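Long-range contacts in 3,4-dihydroxy-2-butanone 4-phosphate synthase (PDB 6MNZ), which probably catalyses the conversion of D-ribulose 5-phosphate to formate and 3,4-dihydroxy-2-butanone 4-phosphate in riboflavin biosynthesis: residues R27-D32 against M172-D177; L33-T38 against N46-H51; G219-Y224 against L236-G241; R251-S256 against L290-Q295. All coordinates share one frame; numbering follows the deposited sequence.

Contact 1: R27-D32 against M172-D177; sequences RENEGD and MARRAD. With SO4 (sulfate ion), chain C; SO4 (sulfate ion), chain E.
The guanidinium of Arg174 has Asn29 ND2 over one face and Met172 CB, 3.5 Å above the plane and offset toward the rim, over the opposite one. The amide plane is nearly parallel to the guanidinium, 7° apart, but displaced, so only its nitrogen overlies the group. At the edge, in the plane, sit Asn29 O and O2 of a sulfate ion, probably from the crystallisation liquor. The acidic loop 27-30 probably forms part of the active site of the DHBP synthase fold; it leads into strand 31-36 and is met by the start of helix 175-184. NH1 of Arg174 donates to Asn29 O at 2.6 Å, approaching 42° above the carbonyl plane rather than along a lone pair. The same sulfate takes a weak bond from NH2 of Arg174 to its O1, so the two amino groups serve different partners. A bend at chi2 (-51°) turns the arginine from the helix N-cap back over the loop. Its backbone N is held weakly by Asp177 OD2 in the first turn.

Arg27 carries a second sulfate at its guanidinium edge: NH2 to O4 is nearly straight at 3.2 Å, and NH1 binds O2 at 3.0 Å. Thr144 N and His143 ND1 also grip that ion. Since Arg27, His143 and Thr144 are predicted to bind D-ribulose 5-phosphate, the sulfate may stand in for its phosphate. Glu28, a predicted magnesium ligand, pairs with Arg27 through OE1 to NH1 at 3.4 Å. Glu30, beside Glu164, stretches obliquely across Met172, with OE2 lying 3.6 Å from CE.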
loop_
_atom_site.group_PDB
_atom_site.type_symbol
_atom_site.label_atom_id
_atom_site.label_comp_id
_atom_site.label_asym_id
_atom_site.label_seq_id
_atom_site.Cartn_x
_atom_site.Cartn_y
_atom_site.Cartn_z
ATOM N N ARG A 27 7.086 -8.074 -18.525
ATOM C CA ARG A 27 6.411 -6.918 -17.943
ATOM C C ARG A 27 5.469 -6.181 -18.888
ATOM O O ARG A 27 4.273 -6.491 -18.922
ATOM C CB ARG A 27 7.457 -5.931 -17.414
ATOM C CG ARG A 27 6.875 -4.720 -16.707
ATOM C CD ARG A 27 7.964 -3.726 -16.330
ATOM N NE ARG A 27 7.414 -2.463 -15.849
ATOM C CZ ARG A 27 7.045 -1.453 -16.634
ATOM N NH1 ARG A 27 7.222 -1.520 -17.948
ATOM N NH2 ARG A 27 6.529 -0.358 -16.094
ATOM N N GLU A 28 6.052 -5.523 -19.885
ATOM C CA GLU A 28 5.325 -5.007 -21.037
ATOM C C GLU A 28 5.773 -5.660 -22.327
ATOM O O GLU A 28 4.950 -5.912 -23.208
ATOM C CB GLU A 28 5.513 -3.489 -21.177
ATOM C CG GLU A 28 4.857 -2.633 -20.103
ATOM C CD GLU A 28 5.056 -1.148 -20.359
ATOM O OE1 GLU A 28 4.469 -0.326 -19.624
ATOM O OE2 GLU A 28 5.820 -0.800 -21.284
ATOM N N ASN A 29 7.067 -5.959 -22.445
ATOM C CA ASN A 29 7.603 -6.669 -23.600
ATOM C C ASN A 29 7.463 -5.817 -24.862
ATOM O O ASN A 29 7.000 -6.282 -25.903
ATOM C CB ASN A 29 6.911 -8.023 -23.764
ATOM C CG ASN A 29 7.657 -8.948 -24.692
ATOM O OD1 ASN A 29 8.864 -8.814 -24.881
ATOM N ND2 ASN A 29 6.919 -9.814 -25.370
ATOM N N GLU A 30 7.915 -4.571 -24.767
ATOM C CA GLU A 30 7.810 -3.613 -25.854
ATOM C C GLU A 30 9.151 -2.921 -26.047
ATOM O O GLU A 30 9.913 -2.727 -25.097
ATOM C CB GLU A 30 6.710 -2.579 -25.579
ATOM C CG GLU A 30 5.303 -3.161 -25.580
ATOM C CD GLU A 30 4.233 -2.122 -25.289
ATOM O OE1 GLU A 30 4.580 -1.014 -24.829
ATOM O OE2 GLU A 30 3.037 -2.449 -25.435
ATOM N N GLY A 31 9.338 -2.379 -27.248
ATOM C CA GLY A 31 10.478 -1.536 -27.559
ATOM C C GLY A 31 10.033 -0.099 -27.776
ATOM O O GLY A 31 8.995 0.151 -28.391
ATOM N N ASP A 32 10.756 0.819 -27.145
ATOM C CA ASP A 32 10.531 2.248 -27.300
ATOM C C ASP A 32 11.769 2.877 -27.919
ATOM O O ASP A 32 12.868 2.756 -27.366
ATOM C CB ASP A 32 10.226 2.913 -25.956
ATOM C CG ASP A 32 8.891 2.493 -25.387
ATOM O OD1 ASP A 32 8.468 1.346 -25.638
ATOM O OD2 ASP A 32 8.350 3.244 -24.550
ATOM N N MET A 172 2.371 -5.349 -31.391
ATOM C CA MET A 172 3.532 -4.766 -30.735
ATOM C C MET A 172 4.800 -5.497 -31.160
ATOM O O MET A 172 4.847 -6.732 -31.159
ATOM C CB MET A 172 3.373 -4.825 -29.216
ATOM C CG MET A 172 2.179 -4.050 -28.679
ATOM S SD MET A 172 2.078 -2.356 -29.289
ATOM C CE MET A 172 3.723 -1.751 -28.932
ATOM N N ALA A 173 5.780 -4.737 -31.638
ATOM C CA ALA A 173 7.081 -5.299 -31.972
ATOM C C ALA A 173 7.726 -5.926 -30.743
ATOM O O ALA A 173 7.899 -5.264 -29.715
ATOM C CB ALA A 173 7.984 -4.209 -32.549
ATOM N N ARG A 174 8.072 -7.205 -30.849
ATOM C CA ARG A 174 8.824 -7.907 -29.823
ATOM C C ARG A 174 10.308 -7.933 -30.182
ATOM O O ARG A 174 10.736 -7.399 -31.208
ATOM C CB ARG A 174 8.282 -9.326 -29.642
ATOM C CG ARG A 174 6.766 -9.402 -29.588
ATOM C CD ARG A 174 6.193 -8.417 -28.581
ATOM N NE ARG A 174 4.768 -8.636 -28.358
ATOM C CZ ARG A 174 4.039 -7.979 -27.462
ATOM N NH1 ARG A 174 4.595 -7.044 -26.704
ATOM N NH2 ARG A 174 2.768 -8.304 -27.276
ATOM N N ARG A 175 11.104 -8.549 -29.301
ATOM C CA ARG A 175 12.558 -8.518 -29.441
ATOM C C ARG A 175 12.984 -8.837 -30.869
ATOM O O ARG A 175 13.731 -8.074 -31.492
ATOM C CB ARG A 175 13.193 -9.506 -28.458
ATOM C CG ARG A 175 14.718 -9.543 -28.489
ATOM C CD ARG A 175 15.261 -10.843 -27.905
ATOM N NE ARG A 175 14.905 -12.007 -28.714
ATOM C CZ ARG A 175 15.225 -13.260 -28.406
ATOM N NH1 ARG A 175 15.949 -13.519 -27.324
ATOM N NH2 ARG A 175 14.817 -14.260 -29.177
ATOM N N ALA A 176 12.471 -9.938 -31.422
ATOM C CA ALA A 176 12.782 -10.298 -32.801
ATOM C C ALA A 176 12.541 -9.126 -33.744
ATOM O O ALA A 176 13.448 -8.695 -34.465
ATOM C CB ALA A 176 11.947 -11.507 -33.222
ATOM N N ASP A 177 11.329 -8.568 -33.720
ATOM C CA ASP A 177 10.999 -7.478 -34.631
ATOM C C ASP A 177 11.731 -6.194 -34.266
ATOM O O ASP A 177 12.088 -5.413 -35.155
ATOM C CB ASP A 177 9.489 -7.243 -34.636
ATOM C CG ASP A 177 8.699 -8.530 -34.767
ATOM O OD1 ASP A 177 8.528 -9.009 -35.908
ATOM O OD2 ASP A 177 8.342 -9.117 -33.725
HETATM S S SO4 C . 6.487 2.371 -18.761
HETATM O O1 SO4 C . 7.428 3.155 -17.966
HETATM O O2 SO4 C . 7.171 1.204 -19.308
HETATM O O3 SO4 C . 5.982 3.196 -19.852
HETATM O O4 SO4 C . 5.370 1.921 -17.937
HETATM S S SO4 E . 0.929 -9.992 -29.894
HETATM O O1 SO4 E . 1.177 -8.555 -29.968
HETATM O O2 SO4 E . 2.203 -10.701 -29.799
HETATM O O3 SO4 E . 0.122 -10.279 -28.713
HETATM O O4 SO4 E . 0.216 -10.427 -31.093
#

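Contact 2: L33-T38 against N46-H51; sequences LVIAAT and NFMITH. With SO4 (sulfate ion), chain F.
Leu33 meets the helix with two parts of its side chain: CD1 touches the edge of the Phe47 ring, 3.6 Å from CE1, while CB receives the methyl end of Met48, with CE 3.7 Å away. The leucine and the phenylalanine cross at about a right angle, the methyl lying near the ring plane. Met48 itself starts off to one side of the strand and closes the gap by running extended beyond CG (chi2 -169°), which carries CE down onto the sheet. There it also reaches Ile35 CG2, at 4.0 Å. All these contacts are apolar, and Leu33, Ile35 and Met48 are buried.

The next layer surrounds the phenylalanine. His51 CB lies 4.0 Å above one face of the Phe47 ring, offset toward the rim, and the backbone bond from His51 N to Phe47 O, 3.0 Å long, ties the two residues within the helix. The ring of His185 meets both Phe47 and His51. At the edge of its own ring, in plane, His51 donates from ND1 to sulfate O1 at 2.9 Å in an almost straight bond. Lys184 and His185 hold the same ion, which probably comes from the crystallisation liquor.

The axes of helix segment 46-51 and strand segment 33-36 run antiparallel, 10.2 Å apart at closest approach. Helix 42-52 is the helix of a beta-alpha-beta crossover from strand 31-36 to the parallel strand 57-60. Strand 160-164 lies between the two in the sheet, and Met48 also touches its Cys163. Val34 points away from the helix and its side chain touches Leu21 of strand 19-22, and helix 101-112 adjoins Ile49 through Arg104.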
loop_
_atom_site.group_PDB
_atom_site.type_symbol
_atom_site.label_atom_id
_atom_site.label_comp_id
_atom_site.label_asym_id
_atom_site.label_seq_id
_atom_site.Cartn_x
_atom_site.Cartn_y
_atom_site.Cartn_z
ATOM N N LEU A 33 11.569 3.661 -28.975
ATOM C CA LEU A 33 12.510 4.726 -29.288
ATOM C C LEU A 33 12.644 5.662 -28.095
ATOM O O LEU A 33 11.695 5.853 -27.331
ATOM C CB LEU A 33 12.049 5.508 -30.517
ATOM C CG LEU A 33 11.913 4.745 -31.835
ATOM C CD1 LEU A 33 11.212 5.623 -32.865
ATOM C CD2 LEU A 33 13.269 4.287 -32.350
ATOM N N VAL A 34 13.876 6.091 -27.832
ATOM C CA VAL A 34 14.198 6.912 -26.670
ATOM C C VAL A 34 15.238 7.932 -27.104
ATOM O O VAL A 34 16.244 7.567 -27.723
ATOM C CB VAL A 34 14.731 6.083 -25.489
ATOM C CG1 VAL A 34 14.898 6.959 -24.247
ATOM C CG2 VAL A 34 13.809 4.911 -25.203
ATOM N N ILE A 35 14.930 9.213 -26.914
ATOM C CA ILE A 35 15.850 10.295 -27.239
ATOM C C ILE A 35 15.849 11.290 -26.089
ATOM O O ILE A 35 14.837 11.484 -25.411
ATOM C CB ILE A 35 15.467 10.985 -28.567
ATOM C CG1 ILE A 35 16.470 12.088 -28.908
ATOM C CG2 ILE A 35 14.051 11.551 -28.490
ATOM C CD1 ILE A 35 16.284 12.666 -30.296
ATOM N N ALA A 36 16.993 11.937 -25.882
ATOM C CA ALA A 36 17.085 12.984 -24.874
ATOM C C ALA A 36 16.131 14.119 -25.218
ATOM O O ALA A 36 16.240 14.730 -26.286
ATOM C CB ALA A 36 18.518 13.504 -24.773
ATOM N N ALA A 37 15.185 14.390 -24.315
ATOM C CA ALA A 37 14.213 15.449 -24.549
ATOM C C ALA A 37 14.890 16.773 -24.869
ATOM O O ALA A 37 14.385 17.546 -25.690
ATOM C CB ALA A 37 13.307 15.602 -23.325
ATOM N N THR A 38 16.100 16.986 -24.348
ATOM C CA THR A 38 16.799 18.240 -24.592
ATOM C C THR A 38 17.272 18.351 -26.037
ATOM O O THR A 38 17.440 19.465 -26.545
ATOM C CB THR A 38 17.984 18.368 -23.635
ATOM O OG1 THR A 38 17.547 18.107 -22.296
ATOM C CG2 THR A 38 18.585 19.763 -23.708
ATOM N N ASN A 46 8.714 13.357 -35.799
ATOM C CA ASN A 46 8.093 12.847 -37.017
ATOM C C ASN A 46 8.528 11.416 -37.303
ATOM O O ASN A 46 7.719 10.593 -37.746
ATOM C CB ASN A 46 8.431 13.752 -38.200
ATOM C CG ASN A 46 7.753 13.308 -39.482
ATOM O OD1 ASN A 46 8.414 13.051 -40.488
ATOM N ND2 ASN A 46 6.429 13.200 -39.448
ATOM N N PHE A 47 9.811 11.109 -37.094
ATOM C CA PHE A 47 10.261 9.726 -37.205
ATOM C C PHE A 47 9.516 8.828 -36.228
ATOM O O PHE A 47 9.151 7.696 -36.567
ATOM C CB PHE A 47 11.767 9.640 -36.964
ATOM C CG PHE A 47 12.318 8.249 -37.072
ATOM C CD1 PHE A 47 12.461 7.457 -35.946
ATOM C CD2 PHE A 47 12.682 7.727 -38.300
ATOM C CE1 PHE A 47 12.877 6.145 -36.054
ATOM C CE2 PHE A 47 13.084 6.413 -38.416
ATOM C CZ PHE A 47 13.226 5.635 -37.285
ATOM N N MET A 48 9.196 9.349 -35.042
ATOM C CA MET A 48 8.533 8.533 -34.031
ATOM C C MET A 48 7.110 8.189 -34.454
ATOM O O MET A 48 6.734 7.013 -34.501
ATOM C CB MET A 48 8.537 9.266 -32.691
ATOM C CG MET A 48 9.873 9.217 -31.975
ATOM S SD MET A 48 9.769 9.813 -30.282
ATOM C CE MET A 48 11.144 8.946 -29.529
ATOM N N ILE A 49 6.323 9.198 -34.835
ATOM C CA ILE A 49 4.938 8.957 -35.216
ATOM C C ILE A 49 4.813 8.194 -36.526
ATOM O O ILE A 49 3.697 7.839 -36.917
ATOM C CB ILE A 49 4.158 10.284 -35.330
ATOM C CG1 ILE A 49 4.650 11.095 -36.533
ATOM C CG2 ILE A 49 4.293 11.091 -34.048
ATOM C CD1 ILE A 49 3.934 12.418 -36.718
ATOM N N THR A 50 5.907 8.054 -37.274
ATOM C CA THR A 50 5.880 7.426 -38.590
ATOM C C THR A 50 6.286 5.958 -38.539
ATOM O O THR A 50 5.605 5.107 -39.118
ATOM C CB THR A 50 6.804 8.180 -39.555
ATOM O OG1 THR A 50 6.492 9.579 -39.528
ATOM C CG2 THR A 50 6.639 7.657 -40.973
ATOM N N HIS A 51 7.439 5.659 -37.947
ATOM C CA HIS A 51 8.018 4.324 -38.001
ATOM C C HIS A 51 7.947 3.592 -36.668
ATOM O O HIS A 51 8.243 2.394 -36.624
ATOM C CB HIS A 51 9.474 4.408 -38.472
ATOM C CG HIS A 51 9.653 5.182 -39.741
ATOM N ND1 HIS A 51 9.231 4.704 -40.963
ATOM C CD2 HIS A 51 10.036 6.465 -39.954
ATOM C CE1 HIS A 51 9.439 5.624 -41.888
ATOM N NE2 HIS A 51 9.913 6.707 -41.300
HETATM S S SO4 F . 8.788 0.600 -41.122
HETATM O O1 SO4 F . 8.417 1.996 -41.334
HETATM O O2 SO4 F . 10.048 0.537 -40.383
HETATM O O3 SO4 F . 7.733 -0.073 -40.366
HETATM O O4 SO4 F . 8.949 -0.057 -42.417
#

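Contact 3: G219-Y224 against L236-G241; sequences GSFELY and LALVKG
Glu222 and Val239 form an antiparallel hydrogen-bonded pair, with Glu222 N to Val239 O and Val239 N to Glu222 O both 3.2 Å. Tyr224 and Ala237 make the second such pair. Its bond from Tyr224 N to Ala237 O is nearly straight (173°), whereas the one from Ala237 N to Tyr224 O is more bent (132°). Leu223 and Leu238 form the non-hydrogen-bonded pair between them.

Apolar packing differs on the two faces. On the leucine side, Leu238 CD2 makes a CH-pi contact over one face of the Phe221 ring, 4.2 Å from its centroid; Leu238 CD1 lies 4.0 Å from Leu223 CD1, the two leucines side by side. On the other side Tyr224, with CG anti to its carbonyl carbon (chi1 -60°), leans along the neighbouring strand until CE2 is 3.6 Å from Val239 CG2. Leu238 also packs on Leu261 of the second subunit.

Among polar groups, Val239 O meets the ring edge of Phe221. Polar ends turn to strand 206-215: Glu222 OE1 bonds to Thr213, and Ser220 OG to Gln215. The segments belong to the two strands, 220-228 and 235-239, of a beta hairpin within the mixed sheet of the GTP cyclohydrolase II-like domain.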
loop_
_atom_site.group_PDB
_atom_site.type_symbol
_atom_site.label_atom_id
_atom_site.label_comp_id
_atom_site.label_asym_id
_atom_site.label_seq_id
_atom_site.Cartn_x
_atom_site.Cartn_y
_atom_site.Cartn_z
ATOM N N GLY A 219 21.418 -16.851 18.060
ATOM C CA GLY A 219 22.587 -16.284 18.698
ATOM C C GLY A 219 22.538 -14.767 18.636
ATOM O O GLY A 219 21.463 -14.174 18.556
ATOM N N SER A 220 23.723 -14.166 18.663
ATOM C CA SER A 220 23.874 -12.721 18.586
ATOM C C SER A 220 24.304 -12.322 17.183
ATOM O O SER A 220 25.210 -12.929 16.604
ATOM C CB SER A 220 24.902 -12.228 19.607
ATOM O OG SER A 220 24.529 -12.600 20.923
ATOM N N PHE A 221 23.676 -11.277 16.655
ATOM C CA PHE A 221 23.996 -10.753 15.337
ATOM C C PHE A 221 24.328 -9.271 15.443
ATOM O O PHE A 221 23.856 -8.573 16.344
ATOM C CB PHE A 221 22.835 -10.962 14.356
ATOM C CG PHE A 221 22.717 -12.369 13.851
ATOM C CD1 PHE A 221 21.747 -13.218 14.355
ATOM C CD2 PHE A 221 23.547 -12.829 12.845
ATOM C CE1 PHE A 221 21.568 -14.479 13.823
ATOM C CE2 PHE A 221 23.397 -14.104 12.335
ATOM C CZ PHE A 221 22.395 -14.925 12.814
ATOM N N GLU A 222 25.047 -8.774 14.441
ATOM C CA GLU A 222 25.184 -7.343 14.209
ATOM C C GLU A 222 24.202 -6.904 13.129
ATOM O O GLU A 222 24.147 -7.504 12.051
ATOM C CB GLU A 222 26.614 -6.993 13.795
ATOM C CG GLU A 222 27.675 -7.460 14.774
ATOM C CD GLU A 222 27.601 -6.738 16.105
ATOM O OE1 GLU A 222 26.941 -5.678 16.174
ATOM O OE2 GLU A 222 28.251 -7.197 17.067
ATOM N N LEU A 223 23.408 -5.878 13.436
ATOM C CA LEU A 223 22.394 -5.363 12.520
ATOM C C LEU A 223 22.975 -4.176 11.761
ATOM O O LEU A 223 23.060 -3.071 12.305
ATOM C CB LEU A 223 21.138 -4.955 13.285
ATOM C CG LEU A 223 19.796 -5.252 12.620
ATOM C CD1 LEU A 223 19.482 -6.733 12.705
ATOM C CD2 LEU A 223 18.694 -4.428 13.268
ATOM N N TYR A 224 23.155 -4.349 10.455
ATOM C CA TYR A 224 23.477 -3.250 9.550
ATOM C C TYR A 224 22.209 -2.845 8.806
ATOM O O TYR A 224 21.602 -3.668 8.114
ATOM C CB TYR A 224 24.586 -3.660 8.581
ATOM C CG TYR A 224 25.882 -4.054 9.260
ATOM C CD1 TYR A 224 27.053 -3.348 9.017
ATOM C CD2 TYR A 224 25.977 -5.228 9.998
ATOM C CE1 TYR A 224 28.264 -3.770 9.538
ATOM C CE2 TYR A 224 27.156 -5.585 10.627
ATOM C CZ TYR A 224 28.300 -4.854 10.385
ATOM O OH TYR A 224 29.497 -5.248 10.935
ATOM N N LEU A 236 18.528 -4.664 5.435
ATOM C CA LEU A 236 19.252 -5.155 6.597
ATOM C C LEU A 236 20.333 -6.141 6.176
ATOM O O LEU A 236 20.260 -6.762 5.111
ATOM C CB LEU A 236 18.304 -5.829 7.595
ATOM C CG LEU A 236 17.201 -4.931 8.153
ATOM C CD1 LEU A 236 16.197 -5.760 8.923
ATOM C CD2 LEU A 236 17.788 -3.848 9.035
ATOM N N ALA A 237 21.300 -6.339 7.072
ATOM C CA ALA A 237 22.309 -7.383 6.905
ATOM C C ALA A 237 22.666 -7.924 8.281
ATOM O O ALA A 237 23.099 -7.161 9.150
ATOM C CB ALA A 237 23.544 -6.844 6.189
ATOM N N LEU A 238 22.267 -9.167 8.542
ATOM C CA LEU A 238 22.642 -9.873 9.761
ATOM C C LEU A 238 23.993 -10.552 9.565
ATOM O O LEU A 238 24.149 -11.382 8.663
ATOM C CB LEU A 238 21.575 -10.900 10.135
ATOM C CG LEU A 238 20.323 -10.338 10.811
ATOM C CD1 LEU A 238 19.483 -9.559 9.815
ATOM C CD2 LEU A 238 19.509 -11.457 11.442
ATOM N N VAL A 239 24.982 -10.147 10.361
ATOM C CA VAL A 239 26.351 -10.633 10.238
ATOM C C VAL A 239 26.713 -11.401 11.502
ATOM O O VAL A 239 26.325 -11.012 12.610
ATOM C CB VAL A 239 27.347 -9.480 10.004
ATOM C CG1 VAL A 239 28.759 -10.021 9.844
ATOM C CG2 VAL A 239 26.940 -8.675 8.782
ATOM N N LYS A 240 27.400 -12.529 11.324
ATOM C CA LYS A 240 28.061 -13.233 12.416
ATOM C C LYS A 240 29.520 -13.440 12.042
ATOM O O LYS A 240 29.818 -14.128 11.060
ATOM C CB LYS A 240 27.381 -14.576 12.703
ATOM C CG LYS A 240 28.062 -15.421 13.779
ATOM C CD LYS A 240 27.926 -14.802 15.167
ATOM C CE LYS A 240 29.045 -15.261 16.095
ATOM N NZ LYS A 240 28.549 -15.547 17.471
ATOM N N GLY A 241 30.417 -12.963 12.893
ATOM C CA GLY A 241 31.834 -12.989 12.612
ATOM C C GLY A 241 32.338 -11.687 12.023
ATOM O O GLY A 241 31.749 -10.616 12.186
#

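Contact 4: R251-S256 against L290-Q295; sequences RVHGFS and LVWIGQ. With SO4 (sulfate ion), chain D.
His253 leaves its strand with CB against the backbone of the neighbouring one, 3.1 Å from Val291 O. Its CG is anti to the backbone N (chi1 -156°), which sets the imidazole beside Trp292. From there CD2 reaches the six-membered ring of the tryptophan, 3.6 Å from CZ3. The rings meet rim to rim, planes at 40°, neither over the face of the other. On the other flank ND1 takes a weak bond from Arg251 NE, and at the tip NE2 is hydrogen-bonded to Arg259 NE.

Further along, Trp292 CH2 touches Phe255 CD2 at 4.1 Å, the two side chains running side by side. Trp292 NE1 donates a hydrogen bond to Asp300 OD1 of the second subunit, so this aromatic cluster reaches the dimer interface. Arg251 turns outward to a sulfate ion, probably from the crystallisation liquor. Sulfate O1 lies in the guanidinium plane and accepts from both NH1 (3.2 Å) and NH2 (3.1 Å); Ser347 OG holds the same ion.

The backbones join through Val291 N to Arg251 O, 2.8 Å, and a weak bond from Ile293 N to His253 O. On the opposite face of the sheet Val252 CG2 and Val291 CG2 pack at 3.9 Å, against helix 320-336. Strands 248-253 and 290-292 are thus parallel neighbours, flanked by strand 342-344 next to the former and antiparallel strand 235-239 next to the latter.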
loop_
_atom_site.group_PDB
_atom_site.type_symbol
_atom_site.label_atom_id
_atom_site.label_comp_id
_atom_site.label_asym_id
_atom_site.label_seq_id
_atom_site.Cartn_x
_atom_site.Cartn_y
_atom_site.Cartn_z
ATOM N N ARG A 251 23.420 -15.463 2.331
ATOM C CA ARG A 251 22.134 -15.577 1.656
ATOM C C ARG A 251 21.560 -14.186 1.450
ATOM O O ARG A 251 21.298 -13.473 2.423
ATOM C CB ARG A 251 21.161 -16.439 2.461
ATOM C CG ARG A 251 19.767 -16.510 1.860
ATOM C CD ARG A 251 19.261 -17.941 1.795
ATOM N NE ARG A 251 17.933 -18.022 1.190
ATOM C CZ ARG A 251 17.698 -18.327 -0.083
ATOM N NH1 ARG A 251 18.689 -18.694 -0.888
ATOM N NH2 ARG A 251 16.451 -18.353 -0.532
ATOM N N VAL A 252 21.314 -13.829 0.195
ATOM C CA VAL A 252 20.399 -12.741 -0.132
ATOM C C VAL A 252 18.970 -13.268 -0.133
ATOM O O VAL A 252 18.667 -14.278 -0.777
ATOM C CB VAL A 252 20.761 -12.121 -1.491
ATOM C CG1 VAL A 252 19.650 -11.197 -1.969
ATOM C CG2 VAL A 252 22.080 -11.374 -1.388
ATOM N N HIS A 253 18.076 -12.555 0.552
ATOM C CA HIS A 253 16.804 -13.111 0.999
ATOM C C HIS A 253 15.676 -12.156 0.641
ATOM O O HIS A 253 15.652 -11.016 1.117
ATOM C CB HIS A 253 16.818 -13.372 2.505
ATOM C CG HIS A 253 15.841 -14.417 2.938
ATOM N ND1 HIS A 253 15.845 -15.686 2.401
ATOM C CD2 HIS A 253 14.697 -14.316 3.651
ATOM C CE1 HIS A 253 14.782 -16.344 2.826
ATOM N NE2 HIS A 253 14.104 -15.553 3.633
ATOM N N GLY A 254 14.733 -12.630 -0.166
ATOM C CA GLY A 254 13.450 -11.964 -0.368
ATOM C C GLY A 254 12.300 -12.789 0.188
ATOM O O GLY A 254 12.246 -14.005 -0.013
ATOM N N PHE A 255 11.359 -12.106 0.841
ATOM C CA PHE A 255 10.250 -12.782 1.504
ATOM C C PHE A 255 9.440 -13.605 0.507
ATOM O O PHE A 255 9.392 -13.307 -0.689
ATOM C CB PHE A 255 9.345 -11.752 2.183
ATOM C CG PHE A 255 8.280 -12.356 3.051
ATOM C CD1 PHE A 255 6.953 -11.997 2.883
ATOM C CD2 PHE A 255 8.625 -13.109 4.158
ATOM C CE1 PHE A 255 5.979 -12.476 3.737
ATOM C CE2 PHE A 255 7.653 -13.623 4.991
ATOM C CZ PHE A 255 6.324 -13.334 4.759
ATOM N N SER A 256 8.828 -14.679 1.007
ATOM C CA SER A 256 7.975 -15.536 0.189
ATOM C C SER A 256 7.198 -16.491 1.089
ATOM O O SER A 256 7.379 -16.464 2.312
ATOM C CB SER A 256 8.815 -16.296 -0.837
ATOM O OG SER A 256 9.091 -17.612 -0.393
ATOM N N LEU A 290 23.358 -12.870 6.291
ATOM C CA LEU A 290 22.026 -12.841 5.701
ATOM C C LEU A 290 21.710 -11.411 5.286
ATOM O O LEU A 290 21.797 -10.491 6.105
ATOM C CB LEU A 290 20.975 -13.361 6.680
ATOM C CG LEU A 290 19.573 -13.537 6.095
ATOM C CD1 LEU A 290 18.908 -14.777 6.666
ATOM C CD2 LEU A 290 18.717 -12.302 6.347
ATOM N N VAL A 291 21.432 -11.218 4.004
ATOM C CA VAL A 291 20.901 -9.954 3.519
ATOM C C VAL A 291 19.381 -10.029 3.490
ATOM O O VAL A 291 18.787 -11.093 3.297
ATOM C CB VAL A 291 21.467 -9.603 2.129
ATOM C CG1 VAL A 291 21.200 -8.144 1.800
ATOM C CG2 VAL A 291 22.957 -9.904 2.078
ATOM N N TRP A 292 18.751 -8.858 3.546
ATOM C CA TRP A 292 17.298 -8.746 3.499
ATOM C C TRP A 292 16.945 -7.528 2.663
ATOM O O TRP A 292 17.365 -6.411 2.985
ATOM C CB TRP A 292 16.701 -8.624 4.904
ATOM C CG TRP A 292 15.208 -8.470 4.910
ATOM C CD1 TRP A 292 14.506 -7.305 4.806
ATOM C CD2 TRP A 292 14.241 -9.499 5.155
ATOM N NE1 TRP A 292 13.161 -7.551 4.927
ATOM C CE2 TRP A 292 12.971 -8.889 5.153
ATOM C CE3 TRP A 292 14.321 -10.885 5.319
ATOM C CZ2 TRP A 292 11.789 -9.626 5.215
ATOM C CZ3 TRP A 292 13.146 -11.609 5.434
ATOM C CH2 TRP A 292 11.898 -10.983 5.345
ATOM N N ILE A 293 16.183 -7.740 1.596
ATOM C CA ILE A 293 15.734 -6.642 0.749
ATOM C C ILE A 293 14.528 -5.987 1.407
ATOM O O ILE A 293 13.508 -6.643 1.646
ATOM C CB ILE A 293 15.378 -7.126 -0.666
ATOM C CG1 ILE A 293 16.332 -8.208 -1.177
ATOM C CG2 ILE A 293 15.392 -5.943 -1.630
ATOM C CD1 ILE A 293 15.652 -9.242 -2.086
ATOM N N GLY A 294 14.575 -4.665 1.531
ATOM C CA GLY A 294 13.380 -3.924 1.881
ATOM C C GLY A 294 12.358 -3.969 0.758
ATOM O O GLY A 294 12.689 -3.847 -0.422
ATOM N N GLN A 295 11.097 -4.161 1.142
ATOM C CA GLN A 295 9.969 -4.119 0.224
ATOM C C GLN A 295 8.963 -3.108 0.753
ATOM O O GLN A 295 8.810 -2.955 1.968
ATOM C CB GLN A 295 9.303 -5.499 0.104
ATOM C CG GLN A 295 9.388 -6.149 -1.267
ATOM C CD GLN A 295 8.559 -7.420 -1.352
ATOM O OE1 GLN A 295 8.907 -8.437 -0.753
ATOM N NE2 GLN A 295 7.377 -7.312 -1.948
HETATM S S SO4 D . 16.616 -20.494 -3.344
HETATM O O1 SO4 D . 16.888 -19.072 -3.527
HETATM O O2 SO4 D . 17.808 -21.155 -2.818
HETATM O O3 SO4 D . 15.509 -20.660 -2.407
HETATM O O4 SO4 D . 16.261 -21.087 -4.630
#

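The four contacts divide between two domains. Contacts 1 and 2 lie in the DHBP synthase part, their centres 16 Å apart and joined by strand 31-36; contact 2 is nested within the chain loop that contact 1 closes, so one strand carries predicted site residues at its start and packs on helix 42-52 further along. Contacts 3 and 4 follow in series in the GTP cyclohydrolase II-like part, centres 14 Å apart, in one mixed sheet where strands 235-239 and 290-292 are neighbours, probably bonded from Leu238 N to Leu290 O. Both touch the second subunit. Contacts 1 and 3 are 43 Å apart between centres, so the predicted synthase site lies far from that hairpin.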